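Local coordinates for transcription initiation factor IIB,Transcription initiation factor IIB (Methanocaldococcus jannaschii, PDB 5O9J), which is a mini-intein with the HINT fold that probably excises itself from its host transcription factor by protein splicing, at residues Ala47-Ile52 with Met66-Val71; Ile11-Asn16 with Ile52-Phe57; Val71-Val76 with Tyr160-Thr165; Asp6-Ile11 with Glu155-Tyr160. All blocks are in the same frame, centred on the assembly; numbering follows the deposited sequence.

Contact 1. Residues Ala47-Ile52 with Met66-Val71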
loop_
_atom_site.group_PDB
_atom_site.type_symbol
_atom_site.label_atom_id
_atom_site.label_comp_id
_atom_site.label_asym_id
_atom_site.label_seq_id
_atom_site.Cartn_x
_atom_site.Cartn_y
_atom_site.Cartn_z
ATOM N N ALA A 47 -1.620 14.389 10.163
ATOM C CA ALA A 47 -2.891 14.938 10.620
ATOM C C ALA A 47 -3.733 13.840 11.203
ATOM O O ALA A 47 -3.859 12.775 10.602
ATOM C CB ALA A 47 -3.638 15.617 9.479
ATOM N N LYS A 48 -4.310 14.086 12.370
ATOM C CA LYS A 48 -5.283 13.154 12.907
ATOM C C LYS A 48 -6.609 13.474 12.230
ATOM O O LYS A 48 -6.861 14.629 11.894
ATOM C CB LYS A 48 -5.384 13.256 14.430
ATOM C CG LYS A 48 -6.688 13.845 14.930
ATOM C CD LYS A 48 -7.135 13.121 16.184
ATOM C CE LYS A 48 -8.556 13.500 16.584
ATOM N NZ LYS A 48 -9.030 12.688 17.746
ATOM N N CYS A 49 -7.442 12.462 11.999
ATOM C CA CYS A 49 -8.706 12.687 11.301
ATOM C C CYS A 49 -9.900 11.982 11.951
ATOM O O CYS A 49 -9.742 11.057 12.750
ATOM C CB CYS A 49 -8.581 12.257 9.836
ATOM S SG CYS A 49 -8.153 10.524 9.580
ATOM N N LYS A 50 -11.096 12.437 11.590
ATOM C CA LYS A 50 -12.341 11.953 12.172
ATOM C C LYS A 50 -13.325 11.517 11.089
ATOM O O LYS A 50 -13.478 12.191 10.072
ATOM C CB LYS A 50 -12.987 13.044 13.031
ATOM C CG LYS A 50 -12.161 13.516 14.218
ATOM C CD LYS A 50 -11.876 12.396 15.209
ATOM C CE LYS A 50 -12.289 12.810 16.622
ATOM N NZ LYS A 50 -11.839 11.858 17.677
ATOM N N GLY A 51 -13.994 10.395 11.311
ATOM C CA GLY A 51 -15.076 9.972 10.438
ATOM C C GLY A 51 -14.617 9.387 9.118
ATOM O O GLY A 51 -15.362 9.391 8.141
ATOM N N ILE A 52 -13.389 8.884 9.083
ATOM C CA ILE A 52 -12.895 8.226 7.886
ATOM C C ILE A 52 -12.569 6.763 8.140
ATOM O O ILE A 52 -11.917 6.410 9.128
ATOM C CB ILE A 52 -11.667 8.940 7.326
ATOM C CG1 ILE A 52 -12.099 10.295 6.754
ATOM C CG2 ILE A 52 -10.990 8.087 6.259
ATOM C CD1 ILE A 52 -11.142 10.889 5.800
ATOM N N MET A 66 -12.664 -0.080 8.410
ATOM C CA MET A 66 -11.997 0.140 9.695
ATOM C C MET A 66 -11.581 1.599 9.823
ATOM O O MET A 66 -11.070 2.186 8.861
ATOM C CB MET A 66 -10.756 -0.747 9.847
ATOM C CG MET A 66 -11.020 -2.256 9.807
ATOM S SD MET A 66 -11.761 -2.853 11.332
ATOM C CE MET A 66 -10.424 -2.610 12.497
ATOM N N PRO A 67 -11.782 2.179 11.017
ATOM C CA PRO A 67 -11.394 3.564 11.318
ATOM C C PRO A 67 -9.946 3.884 10.994
ATOM O O PRO A 67 -9.045 3.129 11.354
ATOM C CB PRO A 67 -11.619 3.665 12.833
ATOM C CG PRO A 67 -12.720 2.702 13.101
ATOM C CD PRO A 67 -12.445 1.541 12.169
ATOM N N VAL A 68 -9.737 5.015 10.331
ATOM C CA VAL A 68 -8.407 5.593 10.170
ATOM C C VAL A 68 -8.220 6.617 11.288
ATOM O O VAL A 68 -9.085 7.466 11.505
ATOM C CB VAL A 68 -8.237 6.259 8.795
ATOM C CG1 VAL A 68 -6.844 6.906 8.659
ATOM C CG2 VAL A 68 -8.478 5.234 7.678
ATOM N N SER A 69 -7.114 6.528 12.016
ATOM C CA SER A 69 -6.906 7.427 13.149
ATOM C C SER A 69 -6.194 8.699 12.713
ATOM O O SER A 69 -6.528 9.789 13.166
ATOM C CB SER A 69 -6.110 6.729 14.247
ATOM O OG SER A 69 -4.897 6.230 13.718
ATOM N N GLU A 70 -5.206 8.551 11.837
ATOM C CA GLU A 70 -4.461 9.692 11.320
ATOM C C GLU A 70 -3.966 9.413 9.903
ATOM O O GLU A 70 -3.915 8.261 9.460
ATOM C CB GLU A 70 -3.281 10.034 12.245
ATOM C CG GLU A 70 -2.292 8.896 12.427
ATOM C CD GLU A 70 -1.134 9.221 13.366
ATOM O OE1 GLU A 70 -1.322 9.985 14.344
ATOM O OE2 GLU A 70 -0.026 8.693 13.116
ATOM N N VAL A 71 -3.625 10.474 9.180
ATOM C CA VAL A 71 -3.035 10.329 7.856
ATOM C C VAL A 71 -1.739 11.114 7.824
ATOM O O VAL A 71 -1.525 12.002 8.650
ATOM C CB VAL A 71 -3.960 10.832 6.731
ATOM C CG1 VAL A 71 -5.306 10.095 6.758
ATOM C CG2 VAL A 71 -4.170 12.335 6.848
HETATM O O HOH W 1 -11.161 8.797 10.826
#
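The flat groups meeting here are the peptide carbonyls of Ser69 and Ile52: Cys49 N stands above the plane of the first and Val68 N is tilted from that of the second. Cys49 N is 35° out of plane, and its bond to Ser69 O is 3.1 Å. Val68 N is tilted by 22°, at 2.9 Å from Ile52 O. Ala47 and Val71 form an antiparallel hydrogen-bonded pair. Val71 N donates a hydrogen bond to Ala47 O at 2.7 Å, and Ala47 N returns a bond to Val71 O. Lys48 and Glu70 form the next, non-hydrogen-bonded pair. Between Ile52 and Val68, one water accepts from Ile52 N at 2.8 Å and lies 2.6 Å from Val68 O.

Val68 and Val71 pack their methyls on Cys49 and Ile52. Val68 CG1, anti to the backbone N (chi1 178°), comes within 4.0 Å of Cys49 SG. Val68 CG2 meets Ile52 CG2 at 4.1 Å. Val71 CG1 also touches Cys49 SG, at 4.0 Å. Ile31 of helix 24-33 touches both Ile52 and Val71. Glu70 turns its carboxylate to a salt bridge with Arg39.

Here the chain passes from one sheet of the HINT fold to the next. The close side-chain packing is apolar, apart from the Lys48 and Glu70 stems, and the polar pairing belongs to the backbone. The water links Ile52 N with Val68 O where no direct bond forms.

Contact 2. Residues Ile11-Asn16 with Ile52-Phe57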
loop_
_atom_site.group_PDB
_atom_site.type_symbol
_atom_site.label_atom_id
_atom_site.label_comp_id
_atom_site.label_asym_id
_atom_site.label_seq_id
_atom_site.Cartn_x
_atom_site.Cartn_y
_atom_site.Cartn_z
ATOM N N ILE A 11 -8.288 4.081 -3.120
ATOM C CA ILE A 11 -8.747 3.426 -1.910
ATOM C C ILE A 11 -10.247 3.537 -1.829
ATOM O O ILE A 11 -10.839 4.481 -2.346
ATOM C CB ILE A 11 -8.173 4.041 -0.616
ATOM C CG1 ILE A 11 -8.250 5.565 -0.671
ATOM C CG2 ILE A 11 -6.763 3.601 -0.388
ATOM C CD1 ILE A 11 -7.620 6.232 0.531
ATOM N N ILE A 12 -10.846 2.580 -1.138
ATOM C CA ILE A 12 -12.279 2.544 -0.957
ATOM C C ILE A 12 -12.541 3.022 0.450
ATOM O O ILE A 12 -12.058 2.423 1.404
ATOM C CB ILE A 12 -12.848 1.109 -1.190
ATOM C CG1 ILE A 12 -12.606 0.674 -2.639
ATOM C CG2 ILE A 12 -14.323 1.060 -0.865
ATOM C CD1 ILE A 12 -12.621 -0.845 -2.858
ATOM N N ILE A 13 -13.284 4.114 0.594
ATOM C CA ILE A 13 -13.447 4.709 1.913
ATOM C C ILE A 13 -14.883 4.981 2.309
ATOM O O ILE A 13 -15.787 4.988 1.475
ATOM C CB ILE A 13 -12.691 6.056 2.027
ATOM C CG1 ILE A 13 -13.255 7.075 1.030
ATOM C CG2 ILE A 13 -11.209 5.860 1.805
ATOM C CD1 ILE A 13 -12.656 8.474 1.178
ATOM N N LYS A 14 -15.063 5.198 3.609
ATOM C CA LYS A 14 -16.246 5.855 4.152
ATOM C C LYS A 14 -15.830 7.197 4.735
ATOM O O LYS A 14 -14.994 7.239 5.640
ATOM C CB LYS A 14 -16.911 5.012 5.238
ATOM C CG LYS A 14 -18.036 4.130 4.774
ATOM C CD LYS A 14 -18.875 3.746 5.972
ATOM C CE LYS A 14 -19.719 2.526 5.706
ATOM N NZ LYS A 14 -20.530 2.187 6.910
ATOM N N GLU A 15 -16.391 8.288 4.220
ATOM C CA GLU A 15 -16.083 9.622 4.743
ATOM C C GLU A 15 -17.323 10.229 5.396
ATOM O O GLU A 15 -18.396 10.278 4.779
ATOM C CB GLU A 15 -15.558 10.542 3.638
ATOM C CG GLU A 15 -15.059 11.900 4.137
ATOM C CD GLU A 15 -14.436 12.743 3.030
ATOM O OE1 GLU A 15 -14.672 12.435 1.841
ATOM O OE2 GLU A 15 -13.708 13.712 3.348
ATOM N N ASN A 16 -17.172 10.671 6.645
ATOM C CA ASN A 16 -18.280 11.195 7.453
ATOM C C ASN A 16 -19.545 10.354 7.359
ATOM O O ASN A 16 -20.652 10.878 7.462
ATOM C CB ASN A 16 -18.600 12.637 7.054
ATOM C CG ASN A 16 -17.502 13.594 7.433
ATOM O OD1 ASN A 16 -16.751 13.342 8.376
ATOM N ND2 ASN A 16 -17.393 14.700 6.700
ATOM N N ILE A 52 -13.389 8.884 9.083
ATOM C CA ILE A 52 -12.895 8.226 7.886
ATOM C C ILE A 52 -12.569 6.763 8.140
ATOM O O ILE A 52 -11.917 6.410 9.128
ATOM C CB ILE A 52 -11.667 8.940 7.326
ATOM C CG1 ILE A 52 -12.099 10.295 6.754
ATOM C CG2 ILE A 52 -10.990 8.087 6.259
ATOM C CD1 ILE A 52 -11.142 10.889 5.800
ATOM N N GLU A 53 -13.051 5.915 7.238
ATOM C CA GLU A 53 -12.824 4.485 7.325
ATOM C C GLU A 53 -12.311 3.957 5.994
ATOM O O GLU A 53 -12.713 4.434 4.937
ATOM C CB GLU A 53 -14.114 3.760 7.728
ATOM C CG GLU A 53 -14.790 4.331 8.965
ATOM C CD GLU A 53 -15.877 3.426 9.519
ATOM O OE1 GLU A 53 -16.510 2.686 8.732
ATOM O OE2 GLU A 53 -16.096 3.446 10.750
ATOM N N VAL A 54 -11.419 2.972 6.049
ATOM C CA VAL A 54 -10.897 2.361 4.834
ATOM C C VAL A 54 -11.108 0.845 4.882
ATOM O O VAL A 54 -11.267 0.266 5.965
ATOM C CB VAL A 54 -9.404 2.693 4.650
ATOM C CG1 VAL A 54 -8.551 1.951 5.676
ATOM C CG2 VAL A 54 -8.942 2.407 3.224
ATOM N N ILE A 55 -11.132 0.204 3.718
ATOM C CA ILE A 55 -11.228 -1.252 3.673
ATOM C C ILE A 55 -9.919 -1.850 4.147
ATOM O O ILE A 55 -8.858 -1.527 3.632
ATOM C CB ILE A 55 -11.545 -1.791 2.263
ATOM C CG1 ILE A 55 -12.941 -1.357 1.834
ATOM C CG2 ILE A 55 -11.439 -3.320 2.242
ATOM C CD1 ILE A 55 -14.052 -1.820 2.783
ATOM N N ALA A 56 -10.001 -2.711 5.146
ATOM C CA ALA A 56 -8.824 -3.357 5.669
ATOM C C ALA A 56 -9.175 -4.754 6.130
ATOM O O ALA A 56 -10.343 -5.085 6.308
ATOM C CB ALA A 56 -8.235 -2.549 6.810
ATOM N N PHE A 57 -8.147 -5.564 6.322
ATOM C CA PHE A 57 -8.281 -6.912 6.846
ATOM C C PHE A 57 -8.079 -6.905 8.362
ATOM O O PHE A 57 -6.956 -6.753 8.840
ATOM C CB PHE A 57 -7.259 -7.811 6.172
ATOM C CG PHE A 57 -7.369 -9.225 6.563
ATOM C CD1 PHE A 57 -8.289 -10.073 5.944
ATOM C CD2 PHE A 57 -6.581 -9.714 7.588
ATOM C CE1 PHE A 57 -8.370 -11.388 6.339
ATOM C CE2 PHE A 57 -6.673 -11.002 7.972
ATOM C CZ PHE A 57 -7.549 -11.865 7.358
HETATM O O HOH W 2 -18.655 0.961 8.722
#
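Lys14 and Glu53 form an antiparallel hydrogen-bonded pair in a beta sheet of the HINT fold. Strands 10-15 and 52-57 are the middle two of its four strands. Lys14 N bonds to Glu53 O at 2.8 Å. Glu53 N bonds back to Lys14 O at 2.8 Å. Two residues along, past the non-hydrogen-bonded pair Ile13-Val54, Ile55 N reaches Ile12 O at 3.3 Å. This bond is weak, and the strands diverge from there. At the other end Ile52 CA brings its hydrogen to Lys14 O.

The side chains of Lys14 and Glu53 lie alongside each other and point the same way. Lys14 CB and Glu53 CB are 3.9 Å apart. Both chains run extended beyond CG, but the charged ends do not close a salt bridge, with Lys14 NZ 4.4 Å from Glu53 OE1. A water joins the two instead. Ile12 and Ile55 meet at an oblique angle, with Ile12 CG2 at 3.9 Å from Ile55 CG1.

Outside this shell, Phe65 of strand 63-67 touches Ile12, Lys14, Glu53 and Ile55. Val54 is on the other side, where Phe172 touches it, and Leu27 of helix 24-33 covers Ile11 and Ile52. Glu15 shares the side of Ile52, and its OE2 forms a salt bridge with Lys30. Val54 CG1 sits between the backbone N and the carbonyl carbon (chi1 71°). This turns the other methyl toward strand 10-15 and sets Val54 CG2 3.6 Å from Ile12 O.

Contact 3. Residues Val71-Val76 with Tyr160-Thr165. With GOL (glycerol), chain G.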
loop_
_atom_site.group_PDB
_atom_site.type_symbol
_atom_site.label_atom_id
_atom_site.label_comp_id
_atom_site.label_asym_id
_atom_site.label_seq_id
_atom_site.Cartn_x
_atom_site.Cartn_y
_atom_site.Cartn_z
ATOM N N VAL A 71 -3.625 10.474 9.180
ATOM C CA VAL A 71 -3.035 10.329 7.856
ATOM C C VAL A 71 -1.739 11.114 7.824
ATOM O O VAL A 71 -1.525 12.002 8.650
ATOM C CB VAL A 71 -3.960 10.832 6.731
ATOM C CG1 VAL A 71 -5.306 10.095 6.758
ATOM C CG2 VAL A 71 -4.170 12.335 6.848
ATOM N N SER A 72 -0.874 10.791 6.876
ATOM C CA SER A 72 0.381 11.507 6.781
ATOM C C SER A 72 0.937 11.429 5.371
ATOM O O SER A 72 0.483 10.625 4.552
ATOM C CB SER A 72 1.391 10.962 7.801
ATOM O OG SER A 72 1.916 9.708 7.414
ATOM N N ARG A 73 1.909 12.288 5.095
ATOM C CA ARG A 73 2.603 12.320 3.822
ATOM C C ARG A 73 4.035 12.762 4.080
ATOM O O ARG A 73 4.313 13.404 5.096
ATOM C CB ARG A 73 1.917 13.272 2.840
ATOM C CG ARG A 73 2.037 14.754 3.243
ATOM C CD ARG A 73 1.262 15.704 2.327
ATOM N NE ARG A 73 1.274 17.072 2.855
ATOM C CZ ARG A 73 0.583 18.088 2.340
ATOM N NH1 ARG A 73 -0.187 17.901 1.278
ATOM N NH2 ARG A 73 0.659 19.296 2.893
ATOM N N HIS A 74 4.940 12.410 3.168
ATOM C CA HIS A 74 6.305 12.927 3.196
ATOM C C HIS A 74 6.846 12.967 1.776
ATOM O O HIS A 74 6.379 12.213 0.915
ATOM C CB HIS A 74 7.206 12.091 4.114
ATOM C CG HIS A 74 7.275 10.633 3.754
ATOM N ND1 HIS A 74 8.237 10.113 2.914
ATOM C CD2 HIS A 74 6.508 9.590 4.147
ATOM C CE1 HIS A 74 8.054 8.821 2.790
ATOM N NE2 HIS A 74 7.016 8.459 3.522
ATOM N N PRO A 75 7.799 13.884 1.508
ATOM C CA PRO A 75 8.408 13.957 0.179
ATOM C C PRO A 75 9.241 12.727 -0.122
ATOM O O PRO A 75 9.913 12.205 0.767
ATOM C CB PRO A 75 9.306 15.206 0.258
ATOM C CG PRO A 75 8.804 15.976 1.426
ATOM C CD PRO A 75 8.279 14.958 2.393
ATOM N N VAL A 76 9.210 12.281 -1.369
ATOM C CA VAL A 76 10.027 11.154 -1.791
ATOM C C VAL A 76 10.589 11.401 -3.179
ATOM O O VAL A 76 9.909 11.946 -4.046
ATOM C CB VAL A 76 9.227 9.835 -1.788
ATOM C CG1 VAL A 76 9.092 9.310 -0.380
ATOM C CG2 VAL A 76 7.858 10.049 -2.396
ATOM N N TYR A 160 5.223 13.167 -3.325
ATOM C CA TYR A 160 4.972 12.732 -1.959
ATOM C C TYR A 160 4.501 11.268 -1.947
ATOM O O TYR A 160 3.959 10.775 -2.934
ATOM C CB TYR A 160 3.933 13.638 -1.290
ATOM C CG TYR A 160 4.451 15.001 -0.831
ATOM C CD1 TYR A 160 4.870 15.966 -1.748
ATOM C CD2 TYR A 160 4.489 15.332 0.522
ATOM C CE1 TYR A 160 5.335 17.219 -1.323
ATOM C CE2 TYR A 160 4.943 16.573 0.953
ATOM C CZ TYR A 160 5.365 17.510 0.030
ATOM O OH TYR A 160 5.816 18.742 0.468
ATOM N N ALA A 161 4.740 10.579 -0.839
ATOM C CA ALA A 161 4.178 9.253 -0.592
ATOM C C ALA A 161 3.279 9.355 0.627
ATOM O O ALA A 161 3.472 10.242 1.462
ATOM C CB ALA A 161 5.264 8.236 -0.379
ATOM N N TYR A 162 2.305 8.460 0.745
ATOM C CA TYR A 162 1.227 8.661 1.706
ATOM C C TYR A 162 0.985 7.485 2.654
ATOM O O TYR A 162 1.259 6.325 2.325
ATOM C CB TYR A 162 -0.060 9.003 0.949
ATOM C CG TYR A 162 0.089 10.237 0.086
ATOM C CD1 TYR A 162 0.615 10.149 -1.194
ATOM C CD2 TYR A 162 -0.269 11.494 0.561
ATOM C CE1 TYR A 162 0.778 11.275 -1.986
ATOM C CE2 TYR A 162 -0.118 12.627 -0.227
ATOM C CZ TYR A 162 0.408 12.507 -1.499
ATOM O OH TYR A 162 0.575 13.609 -2.304
ATOM N N ASP A 163 0.454 7.808 3.830
ATOM C CA ASP A 163 0.252 6.846 4.911
ATOM C C ASP A 163 -1.132 6.967 5.549
ATOM O O ASP A 163 -1.623 8.069 5.810
ATOM C CB ASP A 163 1.313 7.039 5.996
ATOM C CG ASP A 163 2.512 6.123 5.828
ATOM O OD1 ASP A 163 2.411 4.942 6.224
ATOM O OD2 ASP A 163 3.549 6.581 5.290
ATOM N N LEU A 164 -1.755 5.825 5.814
ATOM C CA LEU A 164 -2.921 5.788 6.683
ATOM C C LEU A 164 -2.504 5.054 7.942
ATOM O O LEU A 164 -1.658 4.159 7.885
ATOM C CB LEU A 164 -4.108 5.088 6.010
ATOM C CG LEU A 164 -4.627 5.635 4.676
ATOM C CD1 LEU A 164 -5.695 4.723 4.087
ATOM C CD2 LEU A 164 -5.180 7.040 4.842
ATOM N N THR A 165 -3.071 5.434 9.080
ATOM C CA THR A 165 -2.894 4.647 10.287
ATOM C C THR A 165 -4.213 3.973 10.604
ATOM O O THR A 165 -5.213 4.632 10.900
ATOM C CB THR A 165 -2.427 5.489 11.493
ATOM O OG1 THR A 165 -1.151 6.071 11.205
ATOM C CG2 THR A 165 -2.297 4.616 12.736
HETATM C C1 GOL G . 1.528 16.599 -1.540
HETATM O O1 GOL G . 0.575 15.710 -0.998
HETATM C C2 GOL G . 1.000 17.208 -2.832
HETATM O O2 GOL G . 0.348 18.423 -2.527
HETATM C C3 GOL G . 2.179 17.497 -3.754
HETATM O O3 GOL G . 1.836 18.537 -4.642
#
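Arg73, Tyr160 and Tyr162 line a small site that holds a glycerol, probably from the crystallisation liquor. Glycerol C1 lies over one face of the Tyr160 ring, near its rim, 3.4 Å from Tyr160 CG. Pro75 covers the opposite face, with Pro75 CG 3.9 Å from Tyr160 CE2. Glycerol O1 sits at the edge of the Tyr162 ring. The 2.5 Å between glycerol O1 and Tyr162 OH is very short, so the detail of that bond is doubtful. Arg73 NH1 adds a weak bond to O1.

Strands 70-75 and 160-165 pair antiparallel at the centre of a HINT-fold sheet. Ala161 N bonds to His74 O at 2.9 Å, and Ser72 and Asp163 exchange backbone bonds further along.

Arg73 CG lies between the backbone N and the carbonyl carbon (chi1 68°), 3.7 Å from Tyr160 CD2, and the chain then runs extended past the ring. With an alanine in place of Tyr160, Pro75 CG and the glycerol carbon would probably lose the ring between them, and Arg73 CG its neighbour. The guanidinium and Tyr160 ring planes are 53° apart. The guanidinium forms salt bridges with Asp29 and Glu45. Arg73 CB rests 3.6 Å from Tyr162 CD2.

Contact 4. Residues Asp6-Ile11 with Glu155-Tyr160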
loop_
_atom_site.group_PDB
_atom_site.type_symbol
_atom_site.label_atom_id
_atom_site.label_comp_id
_atom_site.label_asym_id
_atom_site.label_seq_id
_atom_site.Cartn_x
_atom_site.Cartn_y
_atom_site.Cartn_z
ATOM N N ASP A 6 2.052 5.683 -3.195
ATOM C CA ASP A 6 2.006 6.713 -4.226
ATOM C C ASP A 6 0.623 7.342 -4.323
ATOM O O ASP A 6 -0.397 6.680 -4.102
ATOM C CB ASP A 6 2.413 6.144 -5.590
ATOM C CG ASP A 6 2.435 7.208 -6.690
ATOM O OD1 ASP A 6 3.357 8.054 -6.696
ATOM O OD2 ASP A 6 1.531 7.202 -7.551
ATOM N N TYR A 7 0.618 8.628 -4.661
ATOM C CA TYR A 7 -0.578 9.460 -4.759
ATOM C C TYR A 7 -1.768 8.803 -5.445
ATOM O O TYR A 7 -2.898 8.912 -4.973
ATOM C CB TYR A 7 -0.231 10.748 -5.513
ATOM C CG TYR A 7 -1.323 11.802 -5.548
ATOM C CD1 TYR A 7 -2.333 11.768 -6.510
ATOM C CD2 TYR A 7 -1.320 12.860 -4.640
ATOM C CE1 TYR A 7 -3.320 12.742 -6.549
ATOM C CE2 TYR A 7 -2.297 13.835 -4.671
ATOM C CZ TYR A 7 -3.293 13.771 -5.622
ATOM O OH TYR A 7 -4.259 14.747 -5.638
ATOM N N ASN A 8 -1.520 8.149 -6.572
ATOM C CA ASN A 8 -2.616 7.728 -7.440
ATOM C C ASN A 8 -3.392 6.497 -6.976
ATOM O O ASN A 8 -4.478 6.254 -7.485
ATOM C CB ASN A 8 -2.101 7.476 -8.862
ATOM C CG ASN A 8 -2.102 8.735 -9.721
ATOM O OD1 ASN A 8 -2.671 9.760 -9.344
ATOM N ND2 ASN A 8 -1.473 8.656 -10.893
ATOM N N GLU A 9 -2.856 5.725 -6.031
ATOM C CA GLU A 9 -3.496 4.463 -5.659
ATOM C C GLU A 9 -4.899 4.673 -5.098
ATOM O O GLU A 9 -5.078 5.321 -4.068
ATOM C CB GLU A 9 -2.653 3.693 -4.640
ATOM C CG GLU A 9 -1.242 3.421 -5.086
ATOM C CD GLU A 9 -1.171 2.796 -6.455
ATOM O OE1 GLU A 9 -1.843 1.764 -6.679
ATOM O OE2 GLU A 9 -0.435 3.345 -7.312
ATOM N N PRO A 10 -5.905 4.117 -5.780
ATOM C CA PRO A 10 -7.287 4.219 -5.312
ATOM C C PRO A 10 -7.513 3.472 -4.013
ATOM O O PRO A 10 -6.974 2.380 -3.824
ATOM C CB PRO A 10 -8.091 3.590 -6.455
ATOM C CG PRO A 10 -7.129 2.760 -7.178
ATOM C CD PRO A 10 -5.815 3.433 -7.077
ATOM N N ILE A 11 -8.288 4.081 -3.120
ATOM C CA ILE A 11 -8.747 3.426 -1.910
ATOM C C ILE A 11 -10.247 3.537 -1.829
ATOM O O ILE A 11 -10.839 4.481 -2.346
ATOM C CB ILE A 11 -8.173 4.041 -0.616
ATOM C CG1 ILE A 11 -8.250 5.565 -0.671
ATOM C CG2 ILE A 11 -6.763 3.601 -0.388
ATOM C CD1 ILE A 11 -7.620 6.232 0.531
ATOM N N GLU A 155 9.231 8.718 -10.955
ATOM C CA GLU A 155 8.926 9.798 -10.030
ATOM C C GLU A 155 7.551 9.584 -9.449
ATOM O O GLU A 155 6.641 9.144 -10.163
ATOM C CB GLU A 155 8.989 11.165 -10.720
ATOM C CG GLU A 155 8.502 11.179 -12.188
ATOM C CD GLU A 155 9.468 10.564 -13.197
ATOM O OE1 GLU A 155 10.664 10.900 -13.141
ATOM O OE2 GLU A 155 8.973 9.782 -14.030
ATOM N N PRO A 156 7.391 9.888 -8.153
ATOM C CA PRO A 156 6.069 9.847 -7.526
ATOM C C PRO A 156 5.141 10.824 -8.229
ATOM O O PRO A 156 5.602 11.885 -8.642
ATOM C CB PRO A 156 6.342 10.275 -6.080
ATOM C CG PRO A 156 7.790 10.010 -5.864
ATOM C CD PRO A 156 8.444 10.261 -7.192
ATOM N N THR A 157 3.869 10.470 -8.378
ATOM C CA THR A 157 2.918 11.326 -9.077
ATOM C C THR A 157 2.892 12.740 -8.492
ATOM O O THR A 157 2.829 13.721 -9.232
ATOM C CB THR A 157 1.502 10.740 -9.031
ATOM O OG1 THR A 157 1.530 9.387 -9.506
ATOM C CG2 THR A 157 0.552 11.562 -9.890
ATOM N N SER A 158 2.967 12.840 -7.167
ATOM C CA SER A 158 2.859 14.137 -6.500
ATOM C C SER A 158 4.189 14.678 -5.980
ATOM O O SER A 158 4.323 15.878 -5.739
ATOM C CB SER A 158 1.879 14.054 -5.330
ATOM O OG SER A 158 2.446 13.336 -4.247
ATOM N N GLY A 159 5.164 13.794 -5.800
ATOM C CA GLY A 159 6.412 14.168 -5.160
ATOM C C GLY A 159 6.328 13.816 -3.689
ATOM O O GLY A 159 7.231 14.117 -2.906
ATOM N N TYR A 160 5.223 13.167 -3.325
ATOM C CA TYR A 160 4.972 12.732 -1.959
ATOM C C TYR A 160 4.501 11.268 -1.947
ATOM O O TYR A 160 3.959 10.775 -2.934
ATOM C CB TYR A 160 3.933 13.638 -1.290
ATOM C CG TYR A 160 4.451 15.001 -0.831
ATOM C CD1 TYR A 160 4.870 15.966 -1.748
ATOM C CD2 TYR A 160 4.489 15.332 0.522
ATOM C CE1 TYR A 160 5.335 17.219 -1.323
ATOM C CE2 TYR A 160 4.943 16.573 0.953
ATOM C CZ TYR A 160 5.365 17.510 0.030
ATOM O OH TYR A 160 5.816 18.742 0.468
HETATM O O HOH W 3 2.882 10.342 -5.255
#
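A type I beta turn from Asp6 to Glu9 faces the loop at Thr157, which leads into strand 160-165. The contact thus joins the N-terminal end of the HINT fold to a loop near its C-terminal end. Asp6 carries the join. Its carboxylate accepts two hydrogen bonds from Thr157, one on each oxygen. Thr157 N bonds to Asp6 OD1 at 3.0 Å, and Thr157 OG1 bonds to Asp6 OD2 at 2.9 Å. Each oxygen uses its syn lone pair, so the two bonds hold the carboxylate against turning. Asp6 CG is anti to the backbone N (chi1 -178°), and this carries the carboxylate to the loop. Asp6 OD2 also accepts a weak bond from Asn8 N within the turn.

A water completes the join with four bonds. It donates to Asp6 OD1 at 2.7 Å and to Tyr160 O at 2.6 Å, and accepts from Tyr7 N and Ser158 N. If Asp6 were an alanine, the amide and hydroxyl of Thr157 would probably be left without their acceptors, and the water would be less firmly placed.

Ser158 OG accepts from Tyr160 N at 2.9 Å, an ST turn, and also bonds to Tyr162 OH. A CB at Gly159 would collide with the Ser158 carbonyl oxygen at its backbone angles. Asn8 lies across Thr157 at about a right angle, and its OD1 lies at the edge of the Tyr7 ring. The ring also approaches the loop, where Tyr7 CD2 comes 3.5 Å from Ser158 CB.

All four contacts are partly buried. Ile52, Val54, Val68 and Val71 are buried in contacts 1 and 2, while the Lys14-Glu53 side of contact 2 and Thr157 of contact 4 lie toward the surface. Contacts 2 and 3 are regular antiparallel strand pairs in different sheets. Contact 1 joins them, sharing Ile52 with contact 2 and Val71 with contact 3. Contact 4 differs in kind, being a turn held to a loop by a carboxylate and a water. It shares Tyr160 with contact 3. Contact 1 packs buried valines on a partly exposed cysteine. Contact 2 has mainly apolar groups, with Glu15, opposite its water-bridged charge pair. Contact 3 mixes aromatic rings with an arginine.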